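Local coordinates for ORF10 (Moritella marina, PDB 6RIW), which forms the ketosynthase-chain length factor didomain of a polyunsaturated fatty acid synthase, and probably extends acyl chains by 3-oxoacyl-ACP synthase chemistry, at residues T212-M217 and C672-E677; M233-F238 and Q255-G260. All coordinates share one frame; numbering follows the deposited sequence.

Contact 1. Residues T212-M217 and C672-E677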
loop_
_atom_site.group_PDB
_atom_site.type_symbol
_atom_site.label_atom_id
_atom_site.label_comp_id
_atom_site.label_asym_id
_atom_site.label_seq_id
_atom_site.Cartn_x
_atom_site.Cartn_y
_atom_site.Cartn_z
ATOM N N THR A 212 8.554 1.989 22.291
ATOM C CA THR A 212 9.929 1.507 22.261
ATOM C C THR A 212 10.933 2.641 22.227
ATOM O O THR A 212 12.139 2.381 22.197
ATOM C CB THR A 212 10.153 0.577 21.060
ATOM O OG1 THR A 212 9.911 1.286 19.836
ATOM C CG2 THR A 212 9.211 -0.649 21.122
ATOM N N GLY A 213 10.473 3.887 22.216
ATOM C CA GLY A 213 11.410 4.986 22.125
ATOM C C GLY A 213 12.040 5.180 20.762
ATOM O O GLY A 213 13.029 5.912 20.648
ATOM N N LYS A 214 11.504 4.546 19.717
ATOM C CA LYS A 214 11.974 4.827 18.365
ATOM C C LYS A 214 11.664 6.257 17.949
ATOM O O LYS A 214 12.308 6.776 17.027
ATOM C CB LYS A 214 11.366 3.822 17.379
ATOM C CG LYS A 214 12.019 2.429 17.476
ATOM C CD LYS A 214 11.845 1.575 16.197
ATOM C CE LYS A 214 12.623 0.242 16.295
ATOM N NZ LYS A 214 12.283 -0.645 17.504
ATOM N N ALA A 215 10.723 6.909 18.635
ATOM C CA ALA A 215 10.362 8.292 18.381
ATOM C C ALA A 215 9.864 8.905 19.684
ATOM O O ALA A 215 9.501 8.187 20.621
ATOM C CB ALA A 215 9.272 8.398 17.298
ATOM N N ASN A 216 9.857 10.241 19.728
ATOM C CA ASN A 216 9.266 10.994 20.834
ATOM C C ASN A 216 7.966 11.678 20.446
ATOM O O ASN A 216 7.256 12.178 21.324
ATOM C CB ASN A 216 10.262 12.034 21.365
ATOM C CG ASN A 216 11.510 11.390 21.939
ATOM O OD1 ASN A 216 11.463 10.276 22.474
ATOM N ND2 ASN A 216 12.639 12.073 21.804
ATOM N N MET A 217 7.634 11.687 19.159
ATOM C CA MET A 217 6.357 12.142 18.649
ATOM C C MET A 217 6.086 11.318 17.401
ATOM O O MET A 217 7.026 10.896 16.715
ATOM C CB MET A 217 6.394 13.649 18.332
ATOM C CG MET A 217 5.057 14.282 17.963
ATOM S SD MET A 217 5.208 16.083 17.721
ATOM C CE MET A 217 6.956 16.352 18.052
ATOM N N CYS A 672 10.386 -2.974 7.009
ATOM C CA CYS A 672 9.751 -4.171 7.575
ATOM C C CYS A 672 10.620 -4.806 8.647
ATOM O O CYS A 672 10.109 -5.323 9.652
ATOM C CB CYS A 672 9.476 -5.209 6.481
ATOM S SG CYS A 672 8.117 -4.790 5.368
ATOM N N VAL A 673 11.932 -4.853 8.421
ATOM C CA VAL A 673 12.824 -5.405 9.441
ATOM C C VAL A 673 12.695 -4.607 10.737
ATOM O O VAL A 673 12.572 -5.170 11.834
ATOM C CB VAL A 673 14.268 -5.423 8.910
ATOM C CG1 VAL A 673 15.255 -5.829 10.009
ATOM C CG2 VAL A 673 14.380 -6.355 7.678
ATOM N N GLU A 674 12.719 -3.271 10.624
ATOM C CA GLU A 674 12.537 -2.392 11.779
ATOM C C GLU A 674 11.189 -2.620 12.446
ATOM O O GLU A 674 11.097 -2.698 13.679
ATOM C CB GLU A 674 12.663 -0.934 11.342
ATOM C CG GLU A 674 12.337 0.111 12.422
ATOM C CD GLU A 674 12.573 1.553 11.923
ATOM O OE1 GLU A 674 11.992 1.968 10.878
ATOM O OE2 GLU A 674 13.363 2.261 12.570
ATOM N N LEU A 675 10.134 -2.745 11.649
ATOM C CA LEU A 675 8.807 -3.026 12.206
ATOM C C LEU A 675 8.757 -4.389 12.896
ATOM O O LEU A 675 8.189 -4.521 13.995
ATOM C CB LEU A 675 7.757 -2.947 11.090
ATOM C CG LEU A 675 6.296 -3.255 11.454
ATOM C CD1 LEU A 675 5.866 -2.411 12.655
ATOM C CD2 LEU A 675 5.402 -2.967 10.225
ATOM N N ALA A 676 9.334 -5.422 12.272
ATOM C CA ALA A 676 9.325 -6.745 12.900
ATOM C C ALA A 676 9.998 -6.701 14.276
ATOM O O ALA A 676 9.473 -7.246 15.258
ATOM C CB ALA A 676 10.004 -7.764 11.989
ATOM N N GLU A 677 11.155 -6.038 14.367
ATOM C CA GLU A 677 11.784 -5.836 15.679
ATOM C C GLU A 677 10.798 -5.201 16.659
ATOM O O GLU A 677 10.638 -5.648 17.803
ATOM C CB GLU A 677 13.032 -4.958 15.535
ATOM C CG GLU A 677 13.731 -4.685 16.859
ATOM C CD GLU A 677 14.721 -3.528 16.815
ATOM O OE1 GLU A 677 14.285 -2.355 16.948
ATOM O OE2 GLU A 677 15.943 -3.795 16.684
#

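Contact 2. Residues M233-F238 and Q255-G260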
loop_
_atom_site.group_PDB
_atom_site.type_symbol
_atom_site.label_atom_id
_atom_site.label_comp_id
_atom_site.label_asym_id
_atom_site.label_seq_id
_atom_site.Cartn_x
_atom_site.Cartn_y
_atom_site.Cartn_z
ATOM N N MET A 233 -15.578 0.631 -10.163
ATOM C CA MET A 233 -15.622 -0.622 -10.911
ATOM C C MET A 233 -15.402 -1.813 -9.990
ATOM O O MET A 233 -16.050 -2.859 -10.141
ATOM C CB MET A 233 -14.579 -0.611 -12.036
ATOM C CG MET A 233 -14.910 0.336 -13.173
ATOM S SD MET A 233 -16.442 -0.099 -14.053
ATOM C CE MET A 233 -16.617 1.334 -15.133
ATOM N N GLY A 234 -14.507 -1.670 -9.009
ATOM C CA GLY A 234 -14.278 -2.759 -8.073
ATOM C C GLY A 234 -15.499 -3.069 -7.224
ATOM O O GLY A 234 -15.925 -4.224 -7.116
ATOM N N PHE A 235 -16.071 -2.053 -6.593
ATOM C CA PHE A 235 -17.240 -2.327 -5.764
ATOM C C PHE A 235 -18.438 -2.763 -6.605
ATOM O O PHE A 235 -19.327 -3.462 -6.095
ATOM C CB PHE A 235 -17.578 -1.100 -4.910
ATOM C CG PHE A 235 -16.667 -0.935 -3.720
ATOM C CD1 PHE A 235 -16.495 -1.979 -2.814
ATOM C CD2 PHE A 235 -15.948 0.232 -3.535
ATOM C CE1 PHE A 235 -15.637 -1.850 -1.724
ATOM C CE2 PHE A 235 -15.087 0.370 -2.451
ATOM C CZ PHE A 235 -14.934 -0.664 -1.544
ATOM N N SER A 236 -18.473 -2.395 -7.888
ATOM C CA SER A 236 -19.516 -2.935 -8.752
ATOM C C SER A 236 -19.308 -4.425 -9.016
ATOM O O SER A 236 -20.274 -5.197 -8.962
ATOM C CB SER A 236 -19.592 -2.147 -10.059
ATOM O OG SER A 236 -19.950 -0.809 -9.764
ATOM N N ILE A 237 -18.067 -4.862 -9.289
ATOM C CA ILE A 237 -17.877 -6.294 -9.551
ATOM C C ILE A 237 -18.030 -7.103 -8.266
ATOM O O ILE A 237 -18.463 -8.264 -8.299
ATOM C CB ILE A 237 -16.527 -6.581 -10.250
ATOM C CG1 ILE A 237 -16.469 -8.036 -10.737
ATOM C CG2 ILE A 237 -15.373 -6.334 -9.359
ATOM C CD1 ILE A 237 -17.381 -8.305 -11.953
ATOM N N PHE A 238 -17.698 -6.516 -7.119
ATOM C CA PHE A 238 -17.976 -7.144 -5.830
ATOM C C PHE A 238 -19.464 -7.151 -5.483
ATOM O O PHE A 238 -19.839 -7.781 -4.487
ATOM C CB PHE A 238 -17.218 -6.422 -4.714
ATOM C CG PHE A 238 -15.708 -6.511 -4.826
ATOM C CD1 PHE A 238 -15.105 -7.481 -5.614
ATOM C CD2 PHE A 238 -14.906 -5.635 -4.121
ATOM C CE1 PHE A 238 -13.718 -7.575 -5.704
ATOM C CE2 PHE A 238 -13.513 -5.718 -4.202
ATOM C CZ PHE A 238 -12.922 -6.686 -5.008
ATOM N N GLN A 255 -28.643 -2.305 1.903
ATOM C CA GLN A 255 -28.214 -3.414 1.060
ATOM C C GLN A 255 -26.765 -3.314 0.592
ATOM O O GLN A 255 -26.354 -4.098 -0.268
ATOM C CB GLN A 255 -29.153 -3.552 -0.136
ATOM C CG GLN A 255 -30.521 -4.053 0.285
ATOM C CD GLN A 255 -31.411 -4.388 -0.885
ATOM O OE1 GLN A 255 -31.109 -4.039 -2.032
ATOM N NE2 GLN A 255 -32.525 -5.063 -0.604
ATOM N N GLY A 256 -25.976 -2.402 1.146
ATOM C CA GLY A 256 -24.624 -2.221 0.659
ATOM C C GLY A 256 -24.021 -0.945 1.205
ATOM O O GLY A 256 -24.583 -0.289 2.089
ATOM N N LEU A 257 -22.856 -0.612 0.658
ATOM C CA LEU A 257 -22.119 0.573 1.066
ATOM C C LEU A 257 -21.966 1.534 -0.107
ATOM O O LEU A 257 -22.144 1.169 -1.277
ATOM C CB LEU A 257 -20.718 0.198 1.619
ATOM C CG LEU A 257 -19.767 -0.589 0.696
ATOM C CD1 LEU A 257 -19.015 0.293 -0.324
ATOM C CD2 LEU A 257 -18.748 -1.351 1.543
ATOM N N PHE A 258 -21.635 2.776 0.232
ATOM C CA PHE A 258 -21.040 3.733 -0.692
ATOM C C PHE A 258 -19.603 3.984 -0.239
ATOM O O PHE A 258 -19.331 4.060 0.964
ATOM C CB PHE A 258 -21.786 5.071 -0.709
ATOM C CG PHE A 258 -23.229 4.982 -1.139
ATOM C CD1 PHE A 258 -23.660 4.013 -2.037
ATOM C CD2 PHE A 258 -24.149 5.899 -0.650
ATOM C CE1 PHE A 258 -25.007 3.955 -2.444
ATOM C CE2 PHE A 258 -25.493 5.859 -1.051
ATOM C CZ PHE A 258 -25.922 4.882 -1.934
ATOM N N ALA A 259 -18.690 4.087 -1.198
ATOM C CA ALA A 259 -17.281 4.324 -0.905
ATOM C C ALA A 259 -17.000 5.825 -0.822
ATOM O O ALA A 259 -17.879 6.657 -1.045
ATOM C CB ALA A 259 -16.405 3.655 -1.956
ATOM N N GLY A 260 -15.760 6.188 -0.493
ATOM C CA GLY A 260 -15.445 7.580 -0.228
ATOM C C GLY A 260 -13.946 7.808 -0.277
ATOM O O GLY A 260 -13.156 6.880 -0.468
#

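Contact 1. Residues T212-M217 and C672-E677
Lys214, in the turn between helix 198-211 and strand 217-224, reaches out to Glu674 and Glu677 on helix 668-682 from a backbone that stays well back, with 9.8 Å between Lys214 CA and Glu674 CA. Gly213 is the first residue to leave helical phi/psi, and its positive phi and two bonds back into the last turn make a Schellman motif. Beyond it the lysine chain runs nearly straight as far as CE and then bends (chi4 56°), which swings the ammonium group onto Glu677. Lys214 NZ donates to Glu677 OE1 at 2.7 Å in a salt bridge, the nitrogen meeting that oxygen nearly along its C-O axis. On the way the aliphatic part of the lysine slides past Glu674, the two chains running in opposite directions, and Lys214 CE lies 3.9 Å from Glu674 CG. The Glu674 carboxylate is turned to other partners: OE1 forms a salt bridge with Arg671 and OE2 a hydrogen bond with Ser188, while Lys214 NZ remains 5.8 Å from Glu674 OE2. Glu677 divides its charge, OE2 pairing with Arg466, and Lys214 NZ has a second acceptor in Asn678 OD1. With one oxygen for the lysine and the other for an arginine, Glu677 is probably kept ionised despite its burial. The salt bridge ties the first thiolase-like half to the second, probably the chain length factor.

Contact 2. Residues M233-F238 and Q255-G260
Phe235, near the end of helix 228-237, presents its ring to Leu257 and Ala259, two residues whose CB atoms both point to the helix as the chain leads into strand 259-270. Leu257 covers one face of the ring: its CD1 lies 4.1 Å from the centroid of the Phe235 ring and only 6° off the normal, a CH-pi contact placed almost over the centre. Ala259 packs more closely but less squarely, its CB approaching obliquely to 3.6 Å from Phe235 CE2 and 3.8 Å from Phe235 CD2. The ring is carried out from the helix by a first torsion that sets CG anti to the carbonyl carbon (chi1 -77°), and the side chain and Ala259 CB together fill the 8.2 Å between Phe235 CA and Ala259 CA. All three residues are buried, and no hydrogen bond links the two segments: this is plain packing, away from the magnesium site.

Away from this small apolar cluster the segments diverge. Phe258, between the two packing residues, points its CB away from the helix, and its ring meets those of His62 and His247. Farther back along the chain, Gln255 is exposed and marks the solvent side. Tyr241 and Leu370 add to the surroundings of Phe235, while the other flank of the helix faces the second half of the didomain: Met233 and Ile237 touch Tyr637 of helix 634-638, and Met233 also rests on helix 589-595. Helix 228-237 of the first thiolase-like half is thus packed between these helices and the beginning of strand 259-270, where Ala259 is hydrogen-bonded through its backbone to Gly64.

In the fold
The two contacts lie on opposite sides of the chain's centre, about 36 Å between centres, and share no element of secondary structure, yet strand 217-224, which follows the turn of contact 1, pairs antiparallel with strand 259-270 of contact 2. Along the sequence, contact 2 falls within the long span bracketed by contact 1. Both are buried, contact 2 throughout, contact 1 with a lysine that stays partly exposed. Contact 1 joins the two ketosynthase-like halves of the didomain directly, across 455 residues, and relies mainly on a salt bridge, with some aliphatic packing. Contact 2 is local, wholly within the first half, and relies on apolar packing alone.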